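Local coordinates for uncharacterized protein AsbF (Bacillus anthracis, PDB 3DX5) that catalyses the manganese-dependent dehydration of 3-dehydroshikimate to 3,4-dihydroxybenzoate, a building block of the siderophore petrobactin, at residues Lys168-Phe173 and Ile194-Phe199. Sequence-based numbering, arbitrary orientation.
Sequences KINLDF and IQHYHF. With MN (manganese (II) ion), chain B.
Asp-172 and His-198 meet at the manganese ion, which OD2 of Asp-172 holds at 2.1 Å and ND1 of His-198 at 2.3 Å; Glu-142 and Glu-253 complete the protein's share of the site. OD2 comes in at the edge of the imidazole, while the carboxylate plane is turned 72° from the ring. The other carboxylate oxygen, OD1, forms a salt bridge with Lys-200 and accepts from a water that also donates to His-198 O. With CG of Asn-170 anti to the backbone N (chi1 -178°), its amide is carried to the His-198 ring, and ND2 sits over the ring centre, 3.1 Å above its plane, amide and ring nearly perpendicular. NE2 of His-198 bonds to Glu-33, so the metal at ND1 and the Glu-33 carboxylate at NE2 fix the ring's rotation. The strands pair in parallel: Leu-171 N donates to His-196 O (2.9 Å), and His-198 N to Leu-171 O (3.0 Å). A beta bulge at Gln-195 slips the register by one residue, since Ile-169 pairs with Ile-194 but Asn-170 with His-196. On the other face, Leu-171 CD2 touches Ile-194 CD1 (3.6 Å), and the Phe-173 ring runs beside Tyr-197, its plane turned 23° and so far displaced that little of one ring covers the other, while its CE2 meets the edge of Phe-199 at CE1. These adjacent strands of the TIM barrel turn their metal ligands inward; outside, helices 183-190 and 236-243 cover the aromatic cluster, while strands 138-142 and 249-252 flank the pair.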
ATOM      1  N   LYS A 168      -5.557  -5.419  25.574  1.00 10.25           N
ATOM      2  CA  LYS A 168      -4.463  -4.545  25.987  1.00 10.31           C
ATOM      3  C   LYS A 168      -4.443  -3.355  25.042  1.00 10.23           C
ATOM      4  O   LYS A 168      -5.333  -3.258  24.199  1.00  9.54           O
ATOM      5  CB  LYS A 168      -3.153  -5.318  25.954  1.00 10.08           C
ATOM      6  CG  LYS A 168      -3.148  -6.533  26.905  1.00 10.38           C
ATOM      7  CD  LYS A 168      -3.139  -6.085  28.393  1.00 13.51           C
ATOM      8  CE  LYS A 168      -3.150  -7.302  29.303  1.00 16.13           C
ATOM      9  NZ  LYS A 168      -3.061  -6.888  30.706  1.00 14.09           N
ATOM     10  N   ILE A 169      -3.465  -2.459  25.202  1.00 10.50           N
ATOM     11  CA  ILE A 169      -3.368  -1.219  24.410  1.00 10.36           C
ATOM     12  C   ILE A 169      -1.985  -1.106  23.725  1.00 10.74           C
ATOM     13  O   ILE A 169      -0.923  -1.324  24.357  1.00 10.52           O
ATOM     14  CB  ILE A 169      -3.563   0.047  25.324  1.00 10.71           C
ATOM     15  CG1 ILE A 169      -4.995   0.089  25.949  1.00 10.66           C
ATOM     16  CG2 ILE A 169      -3.260   1.391  24.558  1.00 10.74           C
ATOM     17  CD1 ILE A 169      -6.136   0.314  24.928  1.00 10.39           C
ATOM     18  N   ASN A 170      -2.017  -0.683  22.460  1.00  9.70           N
ATOM     19  CA  ASN A 170      -0.854  -0.160  21.771  1.00  9.92           C
ATOM     20  C   ASN A 170      -0.964   1.365  21.823  1.00 10.72           C
ATOM     21  O   ASN A 170      -1.831   1.961  21.135  1.00 10.46           O
ATOM     22  CB  ASN A 170      -0.804  -0.607  20.294  1.00  9.93           C
ATOM     23  CG  ASN A 170       0.452  -0.089  19.595  1.00 11.38           C
ATOM     24  OD1 ASN A 170       1.474   0.115  20.238  1.00 11.02           O
ATOM     25  ND2 ASN A 170       0.351   0.198  18.319  1.00 14.37           N
ATOM     26  N   LEU A 171      -0.100   2.005  22.624  1.00 10.82           N
ATOM     27  CA  LEU A 171      -0.240   3.453  22.882  1.00 10.95           C
ATOM     28  C   LEU A 171       0.507   4.241  21.792  1.00 10.83           C
ATOM     29  O   LEU A 171       1.738   4.214  21.724  1.00 10.37           O
ATOM     30  CB  LEU A 171       0.283   3.812  24.276  1.00 10.62           C
ATOM     31  CG  LEU A 171       0.112   5.277  24.699  1.00 12.62           C
ATOM     32  CD1 LEU A 171      -1.264   5.798  24.420  1.00 12.10           C
ATOM     33  CD2 LEU A 171       0.391   5.383  26.181  1.00 13.19           C
ATOM     34  N   ASP A 172      -0.247   4.938  20.941  1.00 10.84           N
ATOM     35  CA  ASP A 172       0.347   5.711  19.830  1.00 10.89           C
ATOM     36  C   ASP A 172       0.280   7.176  20.292  1.00 11.42           C
ATOM     37  O   ASP A 172      -0.775   7.814  20.254  1.00 11.23           O
ATOM     38  CB  ASP A 172      -0.452   5.424  18.551  1.00 11.10           C
ATOM     39  CG  ASP A 172       0.141   6.076  17.301  1.00 13.05           C
ATOM     40  OD1 ASP A 172       0.621   7.228  17.355  1.00 12.52           O
ATOM     41  OD2 ASP A 172       0.081   5.430  16.240  1.00 14.14           O
ATOM     42  N   PHE A 173       1.407   7.680  20.798  1.00 11.74           N
ATOM     43  CA  PHE A 173       1.462   8.989  21.435  1.00 11.79           C
ATOM     44  C   PHE A 173       1.064  10.170  20.554  1.00 12.28           C
ATOM     45  O   PHE A 173       0.400  11.092  21.039  1.00 13.20           O
ATOM     46  CB  PHE A 173       2.859   9.230  22.030  1.00 11.91           C
ATOM     47  CG  PHE A 173       3.115   8.430  23.269  1.00 12.28           C
ATOM     48  CD1 PHE A 173       2.531   8.802  24.485  1.00 11.85           C
ATOM     49  CD2 PHE A 173       3.901   7.277  23.211  1.00  9.80           C
ATOM     50  CE1 PHE A 173       2.775   8.056  25.646  1.00 12.94           C
ATOM     51  CE2 PHE A 173       4.150   6.540  24.357  1.00 11.09           C
ATOM     52  CZ  PHE A 173       3.596   6.918  25.574  1.00 11.56           C
ATOM     53  N   ILE A 194      -1.130  -1.282  28.899  1.00 12.08           N
ATOM     54  CA  ILE A 194      -0.209  -1.050  27.774  1.00 12.25           C
ATOM     55  C   ILE A 194       0.721  -2.254  27.548  1.00 12.12           C
ATOM     56  O   ILE A 194       1.294  -2.766  28.509  1.00 11.09           O
ATOM     57  CB  ILE A 194       0.644   0.206  28.024  1.00 12.44           C
ATOM     58  CG1 ILE A 194      -0.234   1.464  27.914  1.00 12.33           C
ATOM     59  CG2 ILE A 194       1.913   0.289  27.049  1.00 12.64           C
ATOM     60  CD1 ILE A 194       0.488   2.641  28.482  1.00 13.34           C
ATOM     61  N   GLN A 195       0.899  -2.678  26.295  0.50 11.92           N
ATOM     62  CA  GLN A 195       1.896  -3.724  25.998  0.50 12.38           C
ATOM     63  C   GLN A 195       2.894  -3.311  24.919  0.50 11.89           C
ATOM     64  O   GLN A 195       3.875  -4.027  24.668  0.50 11.45           O
ATOM     65  CB  GLN A 195       1.214  -5.028  25.590  0.50 12.61           C
ATOM     66  CG  GLN A 195       0.341  -5.625  26.680  0.50 16.83           C
ATOM     67  CD  GLN A 195       1.115  -6.470  27.665  0.50 21.11           C
ATOM     68  OE1 GLN A 195       1.883  -5.963  28.484  0.50 21.84           O
ATOM     69  NE2 GLN A 195       0.903  -7.783  27.599  0.50 23.33           N
ATOM     70  N   HIS A 196       2.642  -2.166  24.279  1.00 10.82           N
ATOM     71  CA  HIS A 196       3.442  -1.734  23.116  1.00 10.35           C
ATOM     72  C   HIS A 196       3.242  -0.241  22.896  1.00 10.48           C
ATOM     73  O   HIS A 196       2.205   0.330  23.301  1.00 10.24           O
ATOM     74  CB  HIS A 196       3.017  -2.521  21.842  1.00 10.56           C
ATOM     75  CG  HIS A 196       4.125  -2.787  20.851  1.00 10.93           C
ATOM     76  ND1 HIS A 196       4.661  -1.811  20.034  1.00 13.36           N
ATOM     77  CD2 HIS A 196       4.730  -3.941  20.487  1.00 11.75           C
ATOM     78  CE1 HIS A 196       5.568  -2.345  19.234  1.00 12.01           C
ATOM     79  NE2 HIS A 196       5.625  -3.641  19.488  1.00 14.07           N
ATOM     80  N   TYR A 197       4.225   0.410  22.284  1.00  9.48           N
ATOM     81  CA  TYR A 197       4.052   1.827  21.870  1.00 10.61           C
ATOM     82  C   TYR A 197       4.311   2.003  20.375  1.00 10.54           C
ATOM     83  O   TYR A 197       5.026   1.219  19.774  1.00 10.45           O
ATOM     84  CB  TYR A 197       5.022   2.781  22.583  1.00  8.83           C
ATOM     85  CG  TYR A 197       5.151   2.531  24.058  1.00 10.11           C
ATOM     86  CD1 TYR A 197       4.207   3.035  24.951  1.00 10.18           C
ATOM     87  CD2 TYR A 197       6.234   1.776  24.570  1.00 11.26           C
ATOM     88  CE1 TYR A 197       4.314   2.799  26.318  1.00  7.92           C
ATOM     89  CE2 TYR A 197       6.365   1.557  25.932  1.00  8.90           C
ATOM     90  CZ  TYR A 197       5.385   2.066  26.794  1.00 10.61           C
ATOM     91  OH  TYR A 197       5.492   1.856  28.157  1.00 12.26           O
ATOM     92  N   HIS A 198       3.754   3.074  19.819  1.00 10.97           N
ATOM     93  CA  HIS A 198       4.133   3.635  18.517  1.00 12.21           C
ATOM     94  C   HIS A 198       4.646   5.032  18.766  1.00 11.47           C
ATOM     95  O   HIS A 198       3.982   5.814  19.459  1.00 11.54           O
ATOM     96  CB  HIS A 198       2.905   3.712  17.581  1.00 11.50           C
ATOM     97  CG  HIS A 198       2.624   2.432  16.859  1.00 12.56           C
ATOM     98  ND1 HIS A 198       1.615   2.304  15.918  1.00 10.76           N
ATOM     99  CD2 HIS A 198       3.233   1.223  16.932  1.00 10.91           C
ATOM    100  CE1 HIS A 198       1.628   1.072  15.437  1.00 11.61           C
ATOM    101  NE2 HIS A 198       2.599   0.395  16.039  1.00 10.67           N
ATOM    102  N   PHE A 199       5.797   5.357  18.184  1.00 10.59           N
ATOM    103  CA  PHE A 199       6.394   6.676  18.288  1.00 10.18           C
ATOM    104  C   PHE A 199       6.440   7.293  16.883  1.00 10.76           C
ATOM    105  O   PHE A 199       7.141   6.780  16.003  1.00  9.50           O
ATOM    106  CB  PHE A 199       7.864   6.571  18.753  1.00  9.83           C
ATOM    107  CG  PHE A 199       8.070   6.309  20.251  1.00 11.32           C
ATOM    108  CD1 PHE A 199       7.008   6.031  21.107  1.00 11.21           C
ATOM    109  CD2 PHE A 199       9.360   6.272  20.767  1.00 11.14           C
ATOM    110  CE1 PHE A 199       7.231   5.774  22.472  1.00 11.54           C
ATOM    111  CE2 PHE A 199       9.602   6.023  22.125  1.00 12.54           C
ATOM    112  CZ  PHE A 199       8.528   5.775  22.984  1.00 11.77           C
TER
HETATM  113 MN    MN B 287       0.237   3.788  14.879  1.00 13.95          MN
HETATM  114  O   HOH W   1       3.067   8.056  17.996  1.00 10.34           O